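Local coordinates for protein separin (Saccharomyces cerevisiae, PDB 5U1T) that cleaves the cohesin subunit MCD1/SCC1 as a caspase-like cysteine protease at the onset of anaphase and is held inactive by securin until then, at residues 580-585 against 625-630; 564-569 against 608-613; 576-581 against 616-621. All coordinates share one frame; numbering follows the deposited sequence.

Interaction 1. Residues 580-585 against 625-630; sequences KITKLY and IELSLC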
loop_
_atom_site.group_PDB
_atom_site.type_symbol
_atom_site.label_atom_id
_atom_site.label_comp_id
_atom_site.label_asym_id
_atom_site.label_seq_id
_atom_site.Cartn_x
_atom_site.Cartn_y
_atom_site.Cartn_z
ATOM N N LYS A 580 21.225 9.761 5.119
ATOM C CA LYS A 580 22.447 10.325 4.525
ATOM C C LYS A 580 22.178 10.965 3.160
ATOM O O LYS A 580 22.492 12.134 2.956
ATOM C CB LYS A 580 23.526 9.239 4.375
ATOM C CG LYS A 580 24.896 9.614 4.921
ATOM C CD LYS A 580 26.018 9.403 3.868
ATOM C CE LYS A 580 27.354 10.026 4.361
ATOM N NZ LYS A 580 28.526 9.921 3.394
ATOM N N ILE A 581 21.567 10.209 2.246
ATOM C CA ILE A 581 21.383 10.696 0.885
ATOM C C ILE A 581 20.210 11.665 0.713
ATOM O O ILE A 581 20.234 12.485 -0.192
ATOM C CB ILE A 581 21.232 9.519 -0.133
ATOM C CG1 ILE A 581 19.901 8.803 0.012
ATOM C CG2 ILE A 581 22.378 8.529 0.009
ATOM C CD1 ILE A 581 19.795 7.577 -0.838
ATOM N N THR A 582 19.198 11.616 1.568
ATOM C CA THR A 582 18.141 12.623 1.493
ATOM C C THR A 582 18.711 13.976 1.900
ATOM O O THR A 582 18.333 15.015 1.363
ATOM C CB THR A 582 16.931 12.293 2.396
ATOM O OG1 THR A 582 16.524 10.938 2.184
ATOM C CG2 THR A 582 15.764 13.214 2.083
ATOM N N LYS A 583 19.637 13.968 2.845
ATOM C CA LYS A 583 20.225 15.217 3.282
ATOM C C LYS A 583 21.183 15.729 2.242
ATOM O O LYS A 583 21.188 16.925 1.932
ATOM C CB LYS A 583 20.924 15.042 4.619
ATOM C CG LYS A 583 20.069 15.538 5.757
ATOM C CD LYS A 583 20.250 14.723 7.011
ATOM C CE LYS A 583 19.144 15.076 8.025
ATOM N NZ LYS A 583 18.976 16.580 8.228
ATOM N N LEU A 584 21.985 14.817 1.698
ATOM C CA LEU A 584 22.907 15.145 0.618
ATOM C C LEU A 584 22.194 15.796 -0.547
ATOM O O LEU A 584 22.633 16.831 -1.053
ATOM C CB LEU A 584 23.636 13.896 0.140
ATOM C CG LEU A 584 24.952 13.737 0.879
ATOM C CD1 LEU A 584 25.508 12.358 0.685
ATOM C CD2 LEU A 584 25.889 14.794 0.366
ATOM N N TYR A 585 21.084 15.193 -0.947
ATOM C CA TYR A 585 20.323 15.691 -2.072
ATOM C C TYR A 585 19.759 17.070 -1.801
ATOM O O TYR A 585 19.773 17.927 -2.685
ATOM C CB TYR A 585 19.197 14.725 -2.429
ATOM C CG TYR A 585 18.341 15.184 -3.585
ATOM C CD1 TYR A 585 18.837 15.190 -4.878
ATOM C CD2 TYR A 585 17.030 15.591 -3.379
ATOM C CE1 TYR A 585 18.057 15.609 -5.931
ATOM C CE2 TYR A 585 16.242 16.005 -4.419
ATOM C CZ TYR A 585 16.758 16.013 -5.703
ATOM O OH TYR A 585 15.968 16.435 -6.751
ATOM N N ILE A 625 9.015 16.170 4.993
ATOM C CA ILE A 625 8.519 17.551 5.009
ATOM C C ILE A 625 9.592 18.501 4.471
ATOM O O ILE A 625 9.308 19.384 3.661
ATOM C CB ILE A 625 8.061 17.988 6.440
ATOM C CG1 ILE A 625 6.799 17.218 6.825
ATOM C CG2 ILE A 625 7.742 19.456 6.505
ATOM C CD1 ILE A 625 6.409 17.344 8.279
ATOM N N GLU A 626 10.829 18.301 4.898
ATOM C CA GLU A 626 11.881 19.224 4.531
ATOM C C GLU A 626 12.209 19.134 3.031
ATOM O O GLU A 626 12.361 20.158 2.347
ATOM C CB GLU A 626 13.119 18.961 5.369
ATOM C CG GLU A 626 14.269 19.818 4.944
ATOM C CD GLU A 626 15.563 19.315 5.504
ATOM O OE1 GLU A 626 15.485 18.424 6.395
ATOM O OE2 GLU A 626 16.630 19.804 5.054
ATOM N N LEU A 627 12.294 17.900 2.538
ATOM C CA LEU A 627 12.448 17.625 1.124
ATOM C C LEU A 627 11.323 18.259 0.330
ATOM O O LEU A 627 11.587 19.061 -0.573
ATOM C CB LEU A 627 12.494 16.116 0.858
ATOM C CG LEU A 627 12.594 15.663 -0.603
ATOM C CD1 LEU A 627 13.635 16.469 -1.381
ATOM C CD2 LEU A 627 12.940 14.212 -0.657
ATOM N N SER A 628 10.082 17.900 0.647
ATOM C CA SER A 628 8.918 18.406 -0.089
ATOM C C SER A 628 8.871 19.922 -0.138
ATOM O O SER A 628 8.600 20.508 -1.189
ATOM C CB SER A 628 7.618 17.895 0.530
ATOM O OG SER A 628 7.282 16.631 -0.004
ATOM N N LEU A 629 9.118 20.552 1.006
ATOM C CA LEU A 629 9.093 22.004 1.071
ATOM C C LEU A 629 10.182 22.548 0.162
ATOM O O LEU A 629 9.956 23.477 -0.610
ATOM C CB LEU A 629 9.281 22.508 2.505
ATOM C CG LEU A 629 8.168 22.288 3.542
ATOM C CD1 LEU A 629 8.532 22.991 4.828
ATOM C CD2 LEU A 629 6.806 22.742 3.031
ATOM N N CYS A 630 11.357 21.944 0.240
ATOM C CA CYS A 630 12.476 22.408 -0.550
ATOM C C CYS A 630 12.197 22.307 -2.068
ATOM O O CYS A 630 12.496 23.230 -2.819
ATOM C CB CYS A 630 13.726 21.628 -0.172
ATOM S SG CYS A 630 15.147 22.190 -1.081
#

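Interaction 2. Residues 564-569 against 608-613; sequences YLLNLD and VKMLLC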
loop_
_atom_site.group_PDB
_atom_site.type_symbol
_atom_site.label_atom_id
_atom_site.label_comp_id
_atom_site.label_asym_id
_atom_site.label_seq_id
_atom_site.Cartn_x
_atom_site.Cartn_y
_atom_site.Cartn_z
ATOM N N TYR A 564 22.149 5.851 -7.016
ATOM C CA TYR A 564 22.654 4.498 -6.935
ATOM C C TYR A 564 22.422 3.962 -5.513
ATOM O O TYR A 564 21.938 2.847 -5.341
ATOM C CB TYR A 564 24.137 4.447 -7.342
ATOM C CG TYR A 564 24.727 3.063 -7.296
ATOM C CD1 TYR A 564 24.598 2.189 -8.365
ATOM C CD2 TYR A 564 25.397 2.618 -6.167
ATOM C CE1 TYR A 564 25.132 0.907 -8.307
ATOM C CE2 TYR A 564 25.930 1.356 -6.094
ATOM C CZ TYR A 564 25.795 0.497 -7.157
ATOM O OH TYR A 564 26.346 -0.771 -7.049
ATOM N N LEU A 565 22.732 4.761 -4.495
ATOM C CA LEU A 565 22.603 4.302 -3.114
ATOM C C LEU A 565 21.126 4.070 -2.721
ATOM O O LEU A 565 20.792 3.055 -2.106
ATOM C CB LEU A 565 23.270 5.294 -2.165
ATOM C CG LEU A 565 24.786 5.365 -2.299
ATOM C CD1 LEU A 565 25.336 6.439 -1.409
ATOM C CD2 LEU A 565 25.405 4.051 -1.962
ATOM N N LEU A 566 20.250 4.997 -3.094
ATOM C CA LEU A 566 18.830 4.792 -2.918
ATOM C C LEU A 566 18.382 3.437 -3.455
ATOM O O LEU A 566 17.793 2.624 -2.733
ATOM C CB LEU A 566 18.051 5.892 -3.611
ATOM C CG LEU A 566 16.554 5.660 -3.471
ATOM C CD1 LEU A 566 16.132 6.093 -2.085
ATOM C CD2 LEU A 566 15.760 6.370 -4.558
ATOM N N ASN A 567 18.682 3.195 -4.726
ATOM C CA ASN A 567 18.231 1.983 -5.390
ATOM C C ASN A 567 18.960 0.751 -4.885
ATOM O O ASN A 567 18.381 -0.327 -4.847
ATOM C CB ASN A 567 18.369 2.121 -6.900
ATOM C CG ASN A 567 17.262 2.957 -7.506
ATOM O OD1 ASN A 567 17.357 4.187 -7.563
ATOM N ND2 ASN A 567 16.199 2.298 -7.960
ATOM N N LEU A 568 20.208 0.912 -4.464
ATOM C CA LEU A 568 20.934 -0.175 -3.799
ATOM C C LEU A 568 20.237 -0.609 -2.491
ATOM O O LEU A 568 19.937 -1.799 -2.302
ATOM C CB LEU A 568 22.384 0.240 -3.517
ATOM C CG LEU A 568 23.219 -0.753 -2.689
ATOM C CD1 LEU A 568 23.448 -2.057 -3.422
ATOM C CD2 LEU A 568 24.555 -0.166 -2.283
ATOM N N ASP A 569 19.985 0.370 -1.616
ATOM C CA ASP A 569 19.192 0.183 -0.395
ATOM C C ASP A 569 17.887 -0.556 -0.644
ATOM O O ASP A 569 17.640 -1.591 -0.031
ATOM C CB ASP A 569 18.877 1.524 0.259
ATOM C CG ASP A 569 19.943 1.951 1.223
ATOM O OD1 ASP A 569 20.858 1.139 1.461
ATOM O OD2 ASP A 569 19.874 3.087 1.747
ATOM N N VAL A 608 13.541 11.512 -7.468
ATOM C CA VAL A 608 12.849 12.259 -6.441
ATOM C C VAL A 608 11.527 11.598 -6.088
ATOM O O VAL A 608 11.208 11.452 -4.904
ATOM C CB VAL A 608 12.591 13.685 -6.885
ATOM C CG1 VAL A 608 11.855 14.446 -5.823
ATOM C CG2 VAL A 608 13.878 14.357 -7.195
ATOM N N LYS A 609 10.766 11.199 -7.102
ATOM C CA LYS A 609 9.526 10.481 -6.864
ATOM C C LYS A 609 9.783 9.195 -6.078
ATOM O O LYS A 609 9.076 8.905 -5.104
ATOM C CB LYS A 609 8.813 10.178 -8.179
ATOM C CG LYS A 609 8.106 11.394 -8.759
ATOM C CD LYS A 609 8.245 11.505 -10.277
ATOM C CE LYS A 609 7.836 10.232 -11.009
ATOM N NZ LYS A 609 7.497 10.546 -12.421
ATOM N N MET A 610 10.814 8.449 -6.462
ATOM C CA MET A 610 11.155 7.212 -5.773
ATOM C C MET A 610 11.657 7.457 -4.328
ATOM O O MET A 610 11.594 6.568 -3.473
ATOM C CB MET A 610 12.191 6.443 -6.590
ATOM C CG MET A 610 12.310 4.969 -6.298
ATOM S SD MET A 610 10.799 4.098 -5.762
ATOM C CE MET A 610 9.544 4.459 -7.032
ATOM N N LEU A 611 12.141 8.671 -4.067
ATOM C CA LEU A 611 12.776 9.014 -2.794
ATOM C C LEU A 611 11.723 9.421 -1.781
ATOM O O LEU A 611 11.768 9.001 -0.621
ATOM C CB LEU A 611 13.797 10.149 -2.984
ATOM C CG LEU A 611 14.545 10.676 -1.752
ATOM C CD1 LEU A 611 15.416 9.594 -1.143
ATOM C CD2 LEU A 611 15.377 11.886 -2.106
ATOM N N LEU A 612 10.808 10.279 -2.237
ATOM C CA LEU A 612 9.630 10.669 -1.488
ATOM C C LEU A 612 8.852 9.424 -1.080
ATOM O O LEU A 612 8.486 9.263 0.087
ATOM C CB LEU A 612 8.742 11.593 -2.315
ATOM C CG LEU A 612 9.211 13.013 -2.593
ATOM C CD1 LEU A 612 8.189 13.730 -3.422
ATOM C CD2 LEU A 612 9.444 13.764 -1.309
ATOM N N CYS A 613 8.618 8.543 -2.046
ATOM C CA CYS A 613 7.906 7.305 -1.795
ATOM C C CYS A 613 8.630 6.373 -0.822
ATOM O O CYS A 613 7.981 5.698 -0.025
ATOM C CB CYS A 613 7.640 6.584 -3.112
ATOM S SG CYS A 613 7.044 4.891 -2.992
#

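Interaction 3. Residues 576-581 against 616-621; sequences TNLSKI and NFNNFD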
loop_
_atom_site.group_PDB
_atom_site.type_symbol
_atom_site.label_atom_id
_atom_site.label_comp_id
_atom_site.label_asym_id
_atom_site.label_seq_id
_atom_site.Cartn_x
_atom_site.Cartn_y
_atom_site.Cartn_z
ATOM N N THR A 576 19.642 1.963 5.320
ATOM C CA THR A 576 20.972 2.307 5.768
ATOM C C THR A 576 21.421 3.665 5.389
ATOM O O THR A 576 21.935 4.408 6.185
ATOM C CB THR A 576 22.011 1.398 5.128
ATOM O OG1 THR A 576 21.543 0.058 5.129
ATOM C CG2 THR A 576 23.287 1.467 5.881
ATOM N N ASN A 577 21.260 3.966 4.127
ATOM C CA ASN A 577 21.730 5.250 3.607
ATOM C C ASN A 577 20.647 6.271 3.321
ATOM O O ASN A 577 20.957 7.355 2.827
ATOM C CB ASN A 577 22.525 5.042 2.327
ATOM C CG ASN A 577 23.831 4.366 2.581
ATOM O OD1 ASN A 577 24.570 4.740 3.509
ATOM N ND2 ASN A 577 24.124 3.337 1.793
ATOM N N LEU A 578 19.396 5.930 3.615
ATOM C CA LEU A 578 18.257 6.773 3.256
ATOM C C LEU A 578 18.397 8.204 3.768
ATOM O O LEU A 578 18.200 9.181 3.027
ATOM C CB LEU A 578 16.958 6.160 3.788
ATOM C CG LEU A 578 15.648 6.807 3.349
ATOM C CD1 LEU A 578 15.739 7.320 1.929
ATOM C CD2 LEU A 578 14.509 5.804 3.452
ATOM N N SER A 579 18.723 8.320 5.047
ATOM C CA SER A 579 18.841 9.616 5.680
ATOM C C SER A 579 20.067 10.415 5.160
ATOM O O SER A 579 19.952 11.597 4.801
ATOM C CB SER A 579 18.901 9.415 7.186
ATOM O OG SER A 579 19.075 10.654 7.819
ATOM N N LYS A 580 21.225 9.761 5.119
ATOM C CA LYS A 580 22.447 10.325 4.525
ATOM C C LYS A 580 22.178 10.965 3.160
ATOM O O LYS A 580 22.492 12.134 2.956
ATOM C CB LYS A 580 23.526 9.239 4.375
ATOM C CG LYS A 580 24.896 9.614 4.921
ATOM C CD LYS A 580 26.018 9.403 3.868
ATOM C CE LYS A 580 27.354 10.026 4.361
ATOM N NZ LYS A 580 28.526 9.921 3.394
ATOM N N ILE A 581 21.567 10.209 2.246
ATOM C CA ILE A 581 21.383 10.696 0.885
ATOM C C ILE A 581 20.210 11.665 0.713
ATOM O O ILE A 581 20.234 12.485 -0.192
ATOM C CB ILE A 581 21.232 9.519 -0.133
ATOM C CG1 ILE A 581 19.901 8.803 0.012
ATOM C CG2 ILE A 581 22.378 8.529 0.009
ATOM C CD1 ILE A 581 19.795 7.577 -0.838
ATOM N N ASN A 616 8.410 8.128 2.738
ATOM C CA ASN A 616 7.066 7.942 3.229
ATOM C C ASN A 616 6.763 6.515 3.694
ATOM O O ASN A 616 6.143 6.307 4.727
ATOM C CB ASN A 616 6.100 8.344 2.134
ATOM C CG ASN A 616 4.694 7.964 2.443
ATOM O OD1 ASN A 616 4.315 6.788 2.354
ATOM N ND2 ASN A 616 3.890 8.960 2.783
ATOM N N PHE A 617 7.193 5.531 2.928
ATOM C CA PHE A 617 6.973 4.145 3.289
ATOM C C PHE A 617 7.760 3.767 4.548
ATOM O O PHE A 617 7.393 2.824 5.248
ATOM C CB PHE A 617 7.336 3.262 2.097
ATOM C CG PHE A 617 7.389 1.782 2.387
ATOM C CD1 PHE A 617 8.577 1.182 2.807
ATOM C CD2 PHE A 617 6.289 0.983 2.161
ATOM C CE1 PHE A 617 8.647 -0.177 3.032
ATOM C CE2 PHE A 617 6.355 -0.376 2.382
ATOM C CZ PHE A 617 7.538 -0.958 2.834
ATOM N N ASN A 618 8.830 4.501 4.844
ATOM C CA ASN A 618 9.615 4.229 6.049
ATOM C C ASN A 618 9.335 5.229 7.159
ATOM O O ASN A 618 9.997 5.214 8.199
ATOM C CB ASN A 618 11.105 4.209 5.740
ATOM C CG ASN A 618 11.538 2.909 5.118
ATOM O OD1 ASN A 618 11.998 2.872 3.971
ATOM N ND2 ASN A 618 11.382 1.818 5.861
ATOM N N ASN A 619 8.335 6.075 6.920
ATOM C CA ASN A 619 7.876 7.068 7.876
ATOM C C ASN A 619 9.031 7.989 8.295
ATOM O O ASN A 619 9.257 8.230 9.465
ATOM C CB ASN A 619 7.228 6.393 9.106
ATOM C CG ASN A 619 6.217 5.291 8.729
ATOM O OD1 ASN A 619 5.126 5.571 8.213
ATOM N ND2 ASN A 619 6.578 4.032 9.002
ATOM N N PHE A 620 9.772 8.505 7.327
ATOM C CA PHE A 620 10.837 9.457 7.624
ATOM C C PHE A 620 10.222 10.837 7.532
ATOM O O PHE A 620 10.759 11.714 6.856
ATOM C CB PHE A 620 12.008 9.334 6.645
ATOM C CG PHE A 620 12.955 8.207 6.934
ATOM C CD1 PHE A 620 12.534 7.041 7.547
ATOM C CD2 PHE A 620 14.288 8.310 6.572
ATOM C CE1 PHE A 620 13.431 5.998 7.790
ATOM C CE2 PHE A 620 15.178 7.269 6.817
ATOM C CZ PHE A 620 14.747 6.115 7.425
ATOM N N ASP A 621 9.095 11.022 8.206
ATOM C CA ASP A 621 8.197 12.141 7.945
ATOM C C ASP A 621 8.842 13.535 8.058
ATOM O O ASP A 621 8.405 14.479 7.394
ATOM C CB ASP A 621 6.983 12.041 8.882
ATOM C CG ASP A 621 6.339 10.646 8.874
ATOM O OD1 ASP A 621 6.250 10.018 7.795
ATOM O OD2 ASP A 621 5.924 10.162 9.956
#

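Interaction 1. Residues 580-585 against 625-630
T582 and L627 have the nearest CA atoms, 7.6 Å apart, between segments 580-585 and 625-630, which run nearly parallel with axes 10.6 Å apart at 24°. With the backbones that far from each other, side chains do all the bridging, and L627 does most of it. Its CB starts toward the other helix and CG stands anti to the backbone N (chi1 177°), which carries its two methyls to that helix. One branch, CD2, meets T582 CG2 at 4.1 Å. The other, CD1, sits at the rim of the Y585 ring, close to the ring plane and 4.0 Å from CE2, so it touches the edge of the aromatic and not a face. L627 crosses both partners at about a right angle. The polar ends look elsewhere: T582 OG1 bonds back to L578 O in its own helix, and Y585 OH bonds to E604 OE1. On the more exposed side K583 NZ and E626 OE1 stand 4.4 Å apart, opposite charges too distant for a salt bridge but probably attracting each other weakly. Helix 602-617, between the two in chain order, packs against both, with L615 on T582, V608 on Y585, and L611 and L612 on L627. This is consistent with the parallel packing of alternate helices in an alpha-alpha array, with helix 557-572 on I581 and Y585 and helix 642-655 on I625 and L629.

Interaction 2. Residues 564-569 against 608-613
L566 reaches from helix 557-572 to M610 and L611 on helix 602-617. Its CB points at the other segment and packs against I581 CD1 of helix 578-590 at 3.7 Å. CG continues the same way, anti to the backbone N (chi1 178°), and there the chain forks into two methyls with different partners. CD1 meets L611 CD1 at 3.7 Å, methyl to methyl, the two side chains approaching at a slant. CD2 turns to M610: L566 CD2 lies 4.1 Å from both M610 CB and M610 CG, so it touches the root of the methionine, crossing it at about a right angle. M610 then bends at chi2 and chi3 and takes its sulfur away from L566; the side chain also packs on an apolar residue of another protein chain. L611 sets out alongside the interface and only its leucine fork turns in. The two helices joined through L566 are separated in the chain by helix 578-590, which touches L566 with I581 and L611 with L578 and T582. The contact lies far from the protease site and is apolar packing of helices in the helical domain of separase, as in other all-alpha arrays.

Interaction 3. Residues 576-581 against 616-621
The F620 ring carries L578 over one face and has two backbone atoms at its edge. L578 CD2 stands 4.0 Å from the ring centroid and 22° off the normal, a CH-pi contact shifted toward the rim; the edge meets S579 N across the contact and N618 O from its own turn, both near the ring plane. The turn is a Schellman motif that ends helix 602-617: N619, with positive phi, is its C-prime residue, N619 N bonds to N616 O at 3.1 Å, and F620 N reaches back to L615 O. F620 is at once the N-cap residue of helix 621-633 and the centre of an inverse gamma turn, so the ring leaves the backbone just where one helix stops and the next starts. Its CG is anti to its own carbonyl carbon (chi1 -80°), which swings the ring toward the first turn of helix 578-590. L578 answers with CG anti to the backbone N, laying its isobutyl group obliquely across the ring. Replacing F620 with an alanine would probably leave L578 CD2 without its aromatic face and open a gap between the start of helix 578-590 and the turn. L578 also packs on Y614 and L615, and F620 on L615, so the ring joins a buried apolar patch along helix 602-617. S579 contributes its CB at the ring margin, 4.3 Å from F620 CE2. F620 CE2 lies 3.5 Å from L578 CG and 3.7 Å from L578 CB.

From the N terminus the chain runs through helices 557-572, 578-590, 602-617 and 621-633, and each interaction joins one of the first two to a later part. Interaction 2 closes a 38-residue loop from helix 557-572 to helix 602-617 and crosses both others. Interaction 3 starts at the head of helix 578-590 and closes at the turn after helix 602-617; interaction 1 closes farther on, at helix 621-633. Interactions 1 and 3 start from one overlapping stretch, sharing K580 and I581, so they neither cross nor cleanly nest. D569 OD2 probably bonds N577 N, joining interactions 2 and 3, and the shared I581 brings interaction 1 against L566. Together they tie four long helices of the helical domain.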